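Local coordinates for DUF3120 domain-containing protein (PDB 6RGN) that is a type III secretion effector of Bordetella pertussis whose N-terminal domain, the part given here, probably targets host membranes by binding the lipid PIP2, at residues S74-A77 with L78-V81. Residues are numbered along the deposited sequence; the frame is centred on the assembly and turned at random. Where two conformers were deposited one is given.
Sequences SSEA and LREV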
ATOM      1  N   SER A  74      -7.777  -8.358 -10.460  1.00 29.61           N
ATOM      2  CA  SER A  74      -7.453  -8.114  -9.036  1.00 26.36           C
ATOM      3  C   SER A  74      -8.713  -8.281  -8.174  1.00 24.54           C
ATOM      4  O   SER A  74      -9.774  -7.887  -8.627  1.00 25.27           O
ATOM      5  CB  SER A  74      -6.855  -6.751  -8.870  1.00 26.06           C
ATOM      6  OG  SER A  74      -5.673  -6.683  -9.645  1.00 26.56           O
ATOM      7  N   SER A  75      -8.599  -8.867  -6.995  1.00 21.37           N
ATOM      8  CA  SER A  75      -9.712  -8.979  -6.021  1.00 21.38           C
ATOM      9  C   SER A  75     -10.124  -7.564  -5.615  1.00 20.89           C
ATOM     10  O   SER A  75      -9.293  -6.644  -5.736  1.00 18.97           O
ATOM     11  CB  SER A  75      -9.339  -9.736  -4.798  1.00 19.65           C
ATOM     12  OG  SER A  75      -8.324  -9.033  -4.081  1.00 16.94           O
ATOM     13  N   GLU A  76     -11.344  -7.427  -5.107  1.00 22.75           N
ATOM     14  CA  GLU A  76     -11.883  -6.150  -4.568  1.00 23.90           C
ATOM     15  C   GLU A  76     -10.936  -5.721  -3.455  1.00 20.70           C
ATOM     16  O   GLU A  76     -10.637  -4.543  -3.379  1.00 20.00           O
ATOM     17  CB  GLU A  76     -13.336  -6.286  -4.079  1.00 28.54           C
ATOM     18  CG  GLU A  76     -13.918  -5.004  -3.489  1.00 32.78           C
ATOM     19  CD  GLU A  76     -15.420  -5.028  -3.188  1.00 39.43           C
ATOM     20  OE1 GLU A  76     -16.020  -3.923  -2.935  1.00 43.88           O
ATOM     21  OE2 GLU A  76     -16.029  -6.145  -3.221  1.00 46.04           O
ATOM     22  N   ALA A  77     -10.434  -6.657  -2.658  1.00 18.54           N
ATOM     23  CA  ALA A  77      -9.535  -6.349  -1.516  1.00 16.56           C
ATOM     24  C   ALA A  77      -8.257  -5.689  -2.055  1.00 14.95           C
ATOM     25  O   ALA A  77      -7.824  -4.692  -1.466  1.00 13.62           O
ATOM     26  CB  ALA A  77      -9.215  -7.572  -0.743  1.00 16.38           C
ATOM     27  N   LEU A  78      -7.728  -6.196  -3.159  1.00 15.07           N
ATOM     28  CA  LEU A  78      -6.457  -5.674  -3.741  1.00 14.74           C
ATOM     29  C   LEU A  78      -6.793  -4.315  -4.379  1.00 16.05           C
ATOM     30  O   LEU A  78      -5.963  -3.418  -4.241  1.00 16.40           O
ATOM     31  CB  LEU A  78      -5.895  -6.633  -4.782  1.00 14.97           C
ATOM     32  CG  LEU A  78      -4.573  -6.187  -5.394  1.00 14.61           C
ATOM     33  CD1 LEU A  78      -3.619  -5.680  -4.347  1.00 13.24           C
ATOM     34  CD2 LEU A  78      -3.890  -7.283  -6.222  1.00 15.35           C
ATOM     35  N   ARG A  79      -7.929  -4.150  -5.049  1.00 17.78           N
ATOM     36  CA  ARG A  79      -8.300  -2.845  -5.676  1.00 19.82           C
ATOM     37  C   ARG A  79      -8.433  -1.766  -4.587  1.00 18.78           C
ATOM     38  O   ARG A  79      -7.967  -0.672  -4.788  1.00 17.50           O
ATOM     39  CB  ARG A  79      -9.628  -2.903  -6.419  1.00 23.77           C
ATOM     40  CG  ARG A  79      -9.564  -3.684  -7.719  1.00 27.27           C
ATOM     41  CD  ARG A  79     -10.924  -3.532  -8.390  1.00 32.21           C
ATOM     42  NE  ARG A  79     -11.359  -4.883  -8.659  1.00 36.61           N
ATOM     43  CZ  ARG A  79     -12.513  -5.435  -8.258  1.00 41.03           C
ATOM     44  NH1 ARG A  79     -12.739  -6.702  -8.578  1.00 43.89           N
ATOM     45  NH2 ARG A  79     -13.422  -4.764  -7.553  1.00 40.98           N
ATOM     46  N   GLU A  80      -8.958  -2.123  -3.414  1.00 18.83           N
ATOM     47  CA  GLU A  80      -9.053  -1.158  -2.286  0.50 18.61           C
ATOM     48  C   GLU A  80      -7.654  -0.807  -1.777  1.00 17.22           C
ATOM     49  O   GLU A  80      -7.425   0.349  -1.429  1.00 16.98           O
ATOM     50  CB  GLU A  80      -9.867  -1.672  -1.101  0.50 19.17           C
ATOM     51  CG  GLU A  80     -10.239  -0.540  -0.143  0.50 19.85           C
ATOM     52  CD  GLU A  80     -11.180   0.447  -0.816  0.50 22.15           C
ATOM     53  OE1 GLU A  80     -12.138  -0.039  -1.440  0.50 23.60           O
ATOM     54  OE2 GLU A  80     -10.924   1.696  -0.771  0.50 22.39           O
ATOM     55  N   VAL A  81      -6.747  -1.769  -1.693  1.00 15.70           N
ATOM     56  CA  VAL A  81      -5.356  -1.459  -1.312  1.00 14.19           C
ATOM     57  C   VAL A  81      -4.771  -0.441  -2.286  1.00 14.87           C
ATOM     58  O   VAL A  81      -4.106   0.513  -1.794  1.00 13.81           O
ATOM     59  CB  VAL A  81      -4.466  -2.704  -1.256  1.00 13.24           C
ATOM     60  CG1 VAL A  81      -3.015  -2.311  -1.217  1.00 12.46           C
ATOM     61  CG2 VAL A  81      -4.873  -3.572  -0.076  1.00 13.03           C
TER
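Ser-75 O receives Arg-79 N at 2.9 Å, and with that bond the extended backbone of Ser-74 and Ser-75 passes into the first turn of helix 76-90. Glu-76 O to Glu-80 N and Ala-77 O to Val-81 N continue the i to i+4 series. Leu-78 N, too early for a full helical bond, makes only a weak one to Ser-75 O; its main acceptor is Ser-75 OG, 3.0 Å away with an N-H...O angle of 150°. This is an N-cap in its classic form, here starting a helix of a small all-helical membrane-targeting domain. With chi1 at 64°, Ser-75 OG sits between the backbone N and the carbonyl carbon, turned back over the helix end, and meets Leu-78 N. A second hydrogen bond, to Glu-116 of helix 114-120, further fixes the hydroxyl.

Arg-79 folds back along the opening turn, its chain bent at chi3 (-127°), and one guanidinium face passes over Glu-76 CA, which sits 3.6 Å from the plane near the NH2 rim. NE and NH1 both reach Ser-74 O, in weak bonds of 3.4 and 3.2 Å. Leu-78 CD2 lies alongside the Ser-74 side chain, 3.9 Å from Ser-74 OG and close to CB, while the leucine side chain also packs on Trp-109 and Val-66.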